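Local coordinates for protein pectate lyase II (Xanthomonas campestris pv. campestris, PDB 2QY1) that probably cleaves pectate, the de-esterified polygalacturonan of plant cell walls, as a secreted lyase of polysaccharide lyase family 1, at residues A[211-223]-A[298-310]. The protein carries 2 engineered substitutions. Numbering follows the deposited sequence.
Sequences QRFGLSHIYNNYF and FPESLGYIYTVTP. Engineered in segment 211-223: Phe213 (natural residue Arg).
The imidazole of His217 sits between Leu302 and Tyr219: Leu302 CD1 lies over one face, 4.0 Å from the ring centroid in a CH-pi contact, and Tyr219 CD2 lies over the opposite face, near the rim. At the edge, Tyr304 OH meets ND1 near the ring plane. The CE1 side of the same imidazole is aimed at the face of Tyr306 in an edge-to-face (T-shaped) pair, planes at 74° and His217 CE1 3.3 Å from Tyr306 CZ. His217, Tyr219, Tyr304 and Tyr306 thus form an aromatic cluster on the outside of the parallel beta-helix of this pectate lyase, where the irregular segment 298-310 runs alongside strand 215-219 in roughly the same direction. A chi1 of -174° swings His217 CG anti to the backbone N, placing ND1 at Tyr304 OH and CE1 at the face of Tyr306. ND1 and Tyr304 OH share a hydrogen bond of 2.7 Å, either being a possible donor, while NE2 bonds to Glu242, so both ring nitrogens are held and the imidazole has little freedom to rotate. Glu242 also takes Tyr306 OH, tying the two rings of the T-shaped pair to one carboxylate, and Tyr304 OH bonds as well to Thr195 on the adjoining strand. Tyr306 CD2 in turn lies over a face of Tyr219, the planes inclined at 44°. Toward the start of the strand Leu215 carries the contact: it sets CB against Phe298 CZ at 3.8 Å, its CD1 touches the carboxylate end of Glu300, and its CD2 rests against the ring of Pro299, 3.7 Å from Pro299 CG. At the Tyr219 side of the cluster, a water joins the two segments, 2.8 Å from Tyr219 OH and donating to Thr307 O at 2.9 Å.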
ATOM      1  N   GLN A 211       0.455  -2.601 -10.509  1.00 20.62           N
ATOM      2  CA  GLN A 211      -0.940  -2.349 -10.849  1.00 20.69           C
ATOM      3  C   GLN A 211      -1.403  -3.237 -11.997  1.00 20.73           C
ATOM      4  O   GLN A 211      -0.809  -3.229 -13.076  1.00 20.79           O
ATOM      5  CB  GLN A 211      -1.157  -0.871 -11.200  1.00 20.73           C
ATOM      6  CG  GLN A 211      -2.602  -0.519 -11.561  1.00 20.85           C
ATOM      7  CD  GLN A 211      -2.760   0.891 -12.101  1.00 20.74           C
ATOM      8  OE1 GLN A 211      -1.885   1.739 -11.931  1.00 21.14           O
ATOM      9  NE2 GLN A 211      -3.889   1.149 -12.754  1.00 20.62           N
ATOM     10  N   ARG A 212      -2.464  -3.999 -11.749  1.00 20.64           N
ATOM     11  CA  ARG A 212      -3.151  -4.751 -12.795  1.00 20.70           C
ATOM     12  C   ARG A 212      -4.566  -4.207 -12.948  1.00 20.67           C
ATOM     13  O   ARG A 212      -5.326  -4.174 -11.973  1.00 20.64           O
ATOM     14  CB  ARG A 212      -3.219  -6.234 -12.441  1.00 20.76           C
ATOM     15  CG  ARG A 212      -1.930  -7.016 -12.576  1.00 20.81           C
ATOM     16  CD  ARG A 212      -2.230  -8.471 -12.279  1.00 20.65           C
ATOM     17  NE  ARG A 212      -1.102  -9.379 -12.469  1.00 20.55           N
ATOM     18  CZ  ARG A 212      -0.305  -9.809 -11.493  1.00 20.30           C
ATOM     19  NH1 ARG A 212      -0.490  -9.404 -10.244  1.00 19.44           N
ATOM     20  NH2 ARG A 212       0.683 -10.648 -11.767  1.00 20.72           N
ATOM     21  N   PHE A 213      -4.914  -3.790 -14.169  1.00 20.58           N
ATOM     22  CA  PHE A 213      -6.242  -3.233 -14.494  1.00 20.54           C
ATOM     23  C   PHE A 213      -6.513  -1.915 -13.758  1.00 20.45           C
ATOM     24  O   PHE A 213      -5.660  -1.416 -13.016  1.00 20.33           O
ATOM     25  CB  PHE A 213      -7.374  -4.235 -14.191  1.00 20.65           C
ATOM     26  CG  PHE A 213      -7.158  -5.612 -14.759  1.00 20.80           C
ATOM     27  CD1 PHE A 213      -7.545  -5.912 -16.061  1.00 20.93           C
ATOM     28  CD2 PHE A 213      -6.595  -6.621 -13.978  1.00 20.93           C
ATOM     29  CE1 PHE A 213      -7.352  -7.189 -16.589  1.00 21.17           C
ATOM     30  CE2 PHE A 213      -6.401  -7.903 -14.495  1.00 21.11           C
ATOM     31  CZ  PHE A 213      -6.782  -8.186 -15.804  1.00 21.01           C
ATOM     32  N   GLY A 214      -7.702  -1.356 -13.981  1.00 20.39           N
ATOM     33  CA  GLY A 214      -8.177  -0.192 -13.235  1.00 20.30           C
ATOM     34  C   GLY A 214      -7.452   1.111 -13.515  1.00 20.32           C
ATOM     35  O   GLY A 214      -6.633   1.202 -14.436  1.00 20.13           O
ATOM     36  N   LEU A 215      -7.767   2.125 -12.712  1.00 20.10           N
ATOM     37  CA  LEU A 215      -7.143   3.435 -12.831  1.00 20.09           C
ATOM     38  C   LEU A 215      -6.490   3.817 -11.518  1.00 20.15           C
ATOM     39  O   LEU A 215      -7.024   3.530 -10.443  1.00 20.02           O
ATOM     40  CB  LEU A 215      -8.174   4.501 -13.223  1.00 20.16           C
ATOM     41  CG  LEU A 215      -9.009   4.272 -14.487  1.00 20.21           C
ATOM     42  CD1 LEU A 215     -10.120   5.307 -14.584  1.00 20.44           C
ATOM     43  CD2 LEU A 215      -8.143   4.286 -15.742  1.00 20.16           C
ATOM     44  N   SER A 216      -5.329   4.457 -11.607  1.00 20.04           N
ATOM     45  CA  SER A 216      -4.649   4.949 -10.421  1.00 19.99           C
ATOM     46  C   SER A 216      -4.116   6.361 -10.623  1.00 19.91           C
ATOM     47  O   SER A 216      -3.882   6.807 -11.754  1.00 19.92           O
ATOM     48  CB  SER A 216      -3.520   4.003  -9.997  1.00 19.91           C
ATOM     49  OG  SER A 216      -2.394   4.133 -10.847  1.00 20.43           O
ATOM     50  N   HIS A 217      -3.943   7.057  -9.507  1.00 19.58           N
ATOM     51  CA  HIS A 217      -3.309   8.359  -9.491  1.00 19.56           C
ATOM     52  C   HIS A 217      -2.176   8.279  -8.473  1.00 19.46           C
ATOM     53  O   HIS A 217      -2.412   8.128  -7.275  1.00 19.40           O
ATOM     54  CB  HIS A 217      -4.329   9.436  -9.126  1.00 19.38           C
ATOM     55  CG  HIS A 217      -3.803  10.835  -9.214  1.00 20.02           C
ATOM     56  ND1 HIS A 217      -4.352  11.875  -8.497  1.00 20.38           N
ATOM     57  CD2 HIS A 217      -2.784  11.368  -9.929  1.00 20.44           C
ATOM     58  CE1 HIS A 217      -3.699  12.990  -8.773  1.00 20.36           C
ATOM     59  NE2 HIS A 217      -2.740  12.709  -9.635  1.00 20.64           N
ATOM     60  N   ILE A 218      -0.949   8.343  -8.978  1.00 19.35           N
ATOM     61  CA  ILE A 218       0.254   8.186  -8.167  1.00 19.10           C
ATOM     62  C   ILE A 218       1.014   9.512  -8.187  1.00 19.14           C
ATOM     63  O   ILE A 218       1.674   9.834  -9.174  1.00 18.97           O
ATOM     64  CB  ILE A 218       1.131   7.011  -8.704  1.00 19.09           C
ATOM     65  CG1 ILE A 218       0.335   5.697  -8.679  1.00 18.99           C
ATOM     66  CG2 ILE A 218       2.440   6.873  -7.912  1.00 19.05           C
ATOM     67  CD1 ILE A 218       0.868   4.613  -9.618  1.00 19.06           C
ATOM     68  N   TYR A 219       0.897  10.292  -7.111  1.00 18.97           N
ATOM     69  CA  TYR A 219       1.483  11.639  -7.079  1.00 18.85           C
ATOM     70  C   TYR A 219       2.168  11.987  -5.762  1.00 18.96           C
ATOM     71  O   TYR A 219       1.773  11.496  -4.710  1.00 18.88           O
ATOM     72  CB  TYR A 219       0.445  12.713  -7.469  1.00 18.85           C
ATOM     73  CG  TYR A 219      -0.552  13.112  -6.392  1.00 18.85           C
ATOM     74  CD1 TYR A 219      -0.283  14.168  -5.516  1.00 18.81           C
ATOM     75  CD2 TYR A 219      -1.777  12.460  -6.274  1.00 18.84           C
ATOM     76  CE1 TYR A 219      -1.201  14.540  -4.526  1.00 18.87           C
ATOM     77  CE2 TYR A 219      -2.704  12.829  -5.299  1.00 18.88           C
ATOM     78  CZ  TYR A 219      -2.409  13.869  -4.430  1.00 19.03           C
ATOM     79  OH  TYR A 219      -3.328  14.226  -3.464  1.00 18.84           O
ATOM     80  N   ASN A 220       3.192  12.837  -5.834  1.00 19.00           N
ATOM     81  CA  ASN A 220       3.915  13.334  -4.651  1.00 19.10           C
ATOM     82  C   ASN A 220       4.525  12.245  -3.763  1.00 19.17           C
ATOM     83  O   ASN A 220       4.694  12.445  -2.555  1.00 19.16           O
ATOM     84  CB  ASN A 220       3.031  14.265  -3.806  1.00 19.00           C
ATOM     85  CG  ASN A 220       2.785  15.611  -4.461  1.00 19.57           C
ATOM     86  OD1 ASN A 220       3.479  16.011  -5.403  1.00 20.48           O
ATOM     87  ND2 ASN A 220       1.789  16.325  -3.954  1.00 18.88           N
ATOM     88  N   ASN A 221       4.850  11.101  -4.362  1.00 19.15           N
ATOM     89  CA  ASN A 221       5.555  10.031  -3.658  1.00 19.39           C
ATOM     90  C   ASN A 221       7.064  10.163  -3.836  1.00 19.50           C
ATOM     91  O   ASN A 221       7.539  10.637  -4.870  1.00 19.41           O
ATOM     92  CB  ASN A 221       5.095   8.654  -4.141  1.00 19.17           C
ATOM     93  CG  ASN A 221       3.601   8.456  -4.009  1.00 19.10           C
ATOM     94  OD1 ASN A 221       3.083   8.263  -2.911  1.00 19.95           O
ATOM     95  ND2 ASN A 221       2.899   8.489  -5.135  1.00 18.40           N
ATOM     96  N   TYR A 222       7.808   9.743  -2.817  1.00 19.72           N
ATOM     97  CA  TYR A 222       9.267   9.777  -2.857  1.00 20.15           C
ATOM     98  C   TYR A 222       9.815   8.356  -2.941  1.00 20.30           C
ATOM     99  O   TYR A 222       9.506   7.510  -2.095  1.00 20.41           O
ATOM    100  CB  TYR A 222       9.822  10.529  -1.636  1.00 20.24           C
ATOM    101  CG  TYR A 222      11.323  10.414  -1.430  1.00 20.43           C
ATOM    102  CD1 TYR A 222      12.221  10.824  -2.419  1.00 20.10           C
ATOM    103  CD2 TYR A 222      11.844   9.912  -0.235  1.00 20.33           C
ATOM    104  CE1 TYR A 222      13.594  10.718  -2.232  1.00 20.50           C
ATOM    105  CE2 TYR A 222      13.221   9.808  -0.035  1.00 20.43           C
ATOM    106  CZ  TYR A 222      14.088  10.216  -1.036  1.00 20.53           C
ATOM    107  OH  TYR A 222      15.449  10.115  -0.848  1.00 20.36           O
ATOM    108  N   PHE A 223      10.609   8.107  -3.983  1.00 20.39           N
ATOM    109  CA  PHE A 223      11.232   6.811  -4.226  1.00 20.37           C
ATOM    110  C   PHE A 223      12.737   6.955  -4.044  1.00 20.48           C
ATOM    111  O   PHE A 223      13.352   7.870  -4.601  1.00 20.37           O
ATOM    112  CB  PHE A 223      10.959   6.324  -5.657  1.00 20.33           C
ATOM    113  CG  PHE A 223       9.502   6.148  -5.992  1.00 20.26           C
ATOM    114  CD1 PHE A 223       8.964   4.873  -6.159  1.00 20.38           C
ATOM    115  CD2 PHE A 223       8.672   7.253  -6.181  1.00 19.98           C
ATOM    116  CE1 PHE A 223       7.617   4.698  -6.486  1.00 20.05           C
ATOM    117  CE2 PHE A 223       7.323   7.090  -6.507  1.00 20.27           C
ATOM    118  CZ  PHE A 223       6.795   5.811  -6.658  1.00 19.94           C
ATOM    119  N   PHE A 298      -4.888   9.943 -19.345  1.00 24.98           N
ATOM    120  CA  PHE A 298      -5.838   9.472 -18.342  1.00 24.86           C
ATOM    121  C   PHE A 298      -7.261   9.657 -18.883  1.00 24.97           C
ATOM    122  O   PHE A 298      -7.657  10.777 -19.208  1.00 25.02           O
ATOM    123  CB  PHE A 298      -5.635  10.216 -17.023  1.00 24.72           C
ATOM    124  CG  PHE A 298      -6.226   9.516 -15.836  1.00 24.49           C
ATOM    125  CD1 PHE A 298      -5.589   8.414 -15.267  1.00 24.02           C
ATOM    126  CD2 PHE A 298      -7.415   9.963 -15.275  1.00 24.24           C
ATOM    127  CE1 PHE A 298      -6.136   7.767 -14.162  1.00 23.58           C
ATOM    128  CE2 PHE A 298      -7.970   9.321 -14.171  1.00 23.95           C
ATOM    129  CZ  PHE A 298      -7.328   8.223 -13.615  1.00 24.00           C
ATOM    130  N   PRO A 299      -8.025   8.552 -18.992  1.00 25.07           N
ATOM    131  CA  PRO A 299      -9.238   8.501 -19.822  1.00 25.09           C
ATOM    132  C   PRO A 299     -10.458   9.258 -19.285  1.00 25.15           C
ATOM    133  O   PRO A 299     -11.406   9.494 -20.036  1.00 25.25           O
ATOM    134  CB  PRO A 299      -9.540   7.002 -19.897  1.00 25.13           C
ATOM    135  CG  PRO A 299      -8.999   6.455 -18.622  1.00 24.95           C
ATOM    136  CD  PRO A 299      -7.775   7.268 -18.306  1.00 24.96           C
ATOM    137  N   GLU A 300     -10.435   9.633 -18.009  1.00 25.18           N
ATOM    138  CA  GLU A 300     -11.577  10.311 -17.395  1.00 25.10           C
ATOM    139  C   GLU A 300     -11.164  11.294 -16.303  1.00 24.91           C
ATOM    140  O   GLU A 300     -10.014  11.302 -15.858  1.00 24.80           O
ATOM    141  CB  GLU A 300     -12.571   9.287 -16.832  1.00 25.14           C
ATOM    142  CG  GLU A 300     -12.031   8.453 -15.672  1.00 25.26           C
ATOM    143  CD  GLU A 300     -13.023   7.417 -15.180  1.00 25.30           C
ATOM    144  OE1 GLU A 300     -13.125   7.232 -13.950  1.00 25.50           O
ATOM    145  OE2 GLU A 300     -13.701   6.786 -16.018  1.00 25.86           O
ATOM    146  N   SER A 301     -12.116  12.120 -15.878  1.00 24.63           N
ATOM    147  CA  SER A 301     -11.909  13.013 -14.750  1.00 24.46           C
ATOM    148  C   SER A 301     -11.655  12.189 -13.491  1.00 24.26           C
ATOM    149  O   SER A 301     -12.282  11.146 -13.286  1.00 24.14           O
ATOM    150  CB  SER A 301     -13.127  13.920 -14.555  1.00 24.54           C
ATOM    151  OG  SER A 301     -12.960  14.768 -13.432  1.00 24.81           O
ATOM    152  N   LEU A 302     -10.719  12.652 -12.665  1.00 24.03           N
ATOM    153  CA  LEU A 302     -10.447  12.021 -11.377  1.00 23.88           C
ATOM    154  C   LEU A 302     -11.663  12.139 -10.466  1.00 23.84           C
ATOM    155  O   LEU A 302     -11.952  11.233  -9.682  1.00 23.95           O
ATOM    156  CB  LEU A 302      -9.215  12.646 -10.715  1.00 23.79           C
ATOM    157  CG  LEU A 302      -7.855  12.289 -11.321  1.00 23.77           C
ATOM    158  CD1 LEU A 302      -6.805  13.310 -10.911  1.00 23.55           C
ATOM    159  CD2 LEU A 302      -7.419  10.881 -10.918  1.00 23.62           C
ATOM    160  N   GLY A 303     -12.376  13.257 -10.591  1.00 23.66           N
ATOM    161  CA  GLY A 303     -13.600  13.487  -9.835  1.00 23.53           C
ATOM    162  C   GLY A 303     -13.339  13.945  -8.416  1.00 23.48           C
ATOM    163  O   GLY A 303     -14.232  13.882  -7.568  1.00 23.30           O
ATOM    164  N   TYR A 304     -12.111  14.394  -8.157  1.00 23.39           N
ATOM    165  CA  TYR A 304     -11.744  14.953  -6.855  1.00 23.34           C
ATOM    166  C   TYR A 304     -10.720  16.082  -6.956  1.00 23.65           C
ATOM    167  O   TYR A 304     -10.022  16.221  -7.967  1.00 23.43           O
ATOM    168  CB  TYR A 304     -11.254  13.862  -5.892  1.00 23.13           C
ATOM    169  CG  TYR A 304     -10.043  13.073  -6.350  1.00 22.48           C
ATOM    170  CD1 TYR A 304     -10.175  11.758  -6.796  1.00 22.44           C
ATOM    171  CD2 TYR A 304      -8.761  13.630  -6.312  1.00 22.57           C
ATOM    172  CE1 TYR A 304      -9.068  11.020  -7.204  1.00 21.97           C
ATOM    173  CE2 TYR A 304      -7.645  12.901  -6.722  1.00 22.23           C
ATOM    174  CZ  TYR A 304      -7.808  11.596  -7.163  1.00 22.41           C
ATOM    175  OH  TYR A 304      -6.709  10.867  -7.558  1.00 22.30           O
ATOM    176  N   ILE A 305     -10.643  16.871  -5.887  1.00 23.95           N
ATOM    177  CA  ILE A 305      -9.721  17.997  -5.788  1.00 24.31           C
ATOM    178  C   ILE A 305      -8.483  17.582  -4.994  1.00 24.52           C
ATOM    179  O   ILE A 305      -8.595  16.882  -3.985  1.00 24.56           O
ATOM    180  CB  ILE A 305     -10.406  19.213  -5.098  1.00 24.35           C
ATOM    181  CG1 ILE A 305     -11.735  19.575  -5.792  1.00 24.74           C
ATOM    182  CG2 ILE A 305      -9.456  20.410  -5.004  1.00 24.33           C
ATOM    183  CD1 ILE A 305     -11.618  20.015  -7.252  1.00 25.71           C
ATOM    184  N   TYR A 306      -7.307  18.009  -5.454  1.00 24.71           N
ATOM    185  CA  TYR A 306      -6.050  17.701  -4.767  1.00 25.07           C
ATOM    186  C   TYR A 306      -5.014  18.820  -4.898  1.00 25.33           C
ATOM    187  O   TYR A 306      -4.965  19.512  -5.913  1.00 25.42           O
ATOM    188  CB  TYR A 306      -5.475  16.361  -5.252  1.00 24.85           C
ATOM    189  CG  TYR A 306      -5.074  16.317  -6.716  1.00 24.88           C
ATOM    190  CD1 TYR A 306      -6.033  16.177  -7.724  1.00 24.46           C
ATOM    191  CD2 TYR A 306      -3.732  16.388  -7.091  1.00 24.69           C
ATOM    192  CE1 TYR A 306      -5.663  16.130  -9.068  1.00 24.43           C
ATOM    193  CE2 TYR A 306      -3.357  16.337  -8.430  1.00 24.63           C
ATOM    194  CZ  TYR A 306      -4.324  16.209  -9.412  1.00 24.55           C
ATOM    195  OH  TYR A 306      -3.946  16.158 -10.736  1.00 24.59           O
ATOM    196  N   THR A 307      -4.203  18.989  -3.855  1.00 25.78           N
ATOM    197  CA  THR A 307      -3.132  19.986  -3.842  1.00 26.24           C
ATOM    198  C   THR A 307      -1.785  19.307  -4.053  1.00 25.96           C
ATOM    199  O   THR A 307      -1.377  18.454  -3.259  1.00 26.14           O
ATOM    200  CB  THR A 307      -3.112  20.793  -2.517  1.00 26.39           C
ATOM    201  OG1 THR A 307      -4.358  21.481  -2.354  1.00 27.73           O
ATOM    202  CG2 THR A 307      -1.980  21.819  -2.513  1.00 26.97           C
ATOM    203  N   VAL A 308      -1.101  19.687  -5.127  1.00 25.79           N
ATOM    204  CA  VAL A 308       0.199  19.103  -5.443  1.00 25.65           C
ATOM    205  C   VAL A 308       1.336  19.851  -4.751  1.00 25.29           C
ATOM    206  O   VAL A 308       1.421  21.078  -4.820  1.00 25.07           O
ATOM    207  CB  VAL A 308       0.465  19.023  -6.976  1.00 25.74           C
ATOM    208  CG1 VAL A 308      -0.405  17.952  -7.614  1.00 25.76           C
ATOM    209  CG2 VAL A 308       0.242  20.373  -7.654  1.00 26.11           C
ATOM    210  N   THR A 309       2.186  19.096  -4.060  1.00 24.83           N
ATOM    211  CA  THR A 309       3.460  19.600  -3.571  1.00 24.48           C
ATOM    212  C   THR A 309       4.362  19.728  -4.794  1.00 24.27           C
ATOM    213  O   THR A 309       4.433  18.792  -5.594  1.00 24.23           O
ATOM    214  CB  THR A 309       4.103  18.610  -2.567  1.00 24.44           C
ATOM    215  OG1 THR A 309       3.180  18.330  -1.507  1.00 24.42           O
ATOM    216  CG2 THR A 309       5.393  19.176  -1.973  1.00 24.38           C
ATOM    217  N   PRO A 310       5.027  20.891  -4.971  1.00 24.10           N
ATOM    218  CA  PRO A 310       6.005  21.004  -6.056  1.00 23.90           C
ATOM    219  C   PRO A 310       6.990  19.838  -6.009  1.00 23.72           C
ATOM    220  O   PRO A 310       7.542  19.538  -4.946  1.00 23.69           O
ATOM    221  CB  PRO A 310       6.706  22.328  -5.756  1.00 23.95           C
ATOM    222  CG  PRO A 310       5.663  23.139  -5.064  1.00 24.07           C
ATOM    223  CD  PRO A 310       4.900  22.155  -4.218  1.00 24.05           C
TER
HETATM  224  O   HOH W   1      -2.609  16.290  -1.704  1.00 19.01           O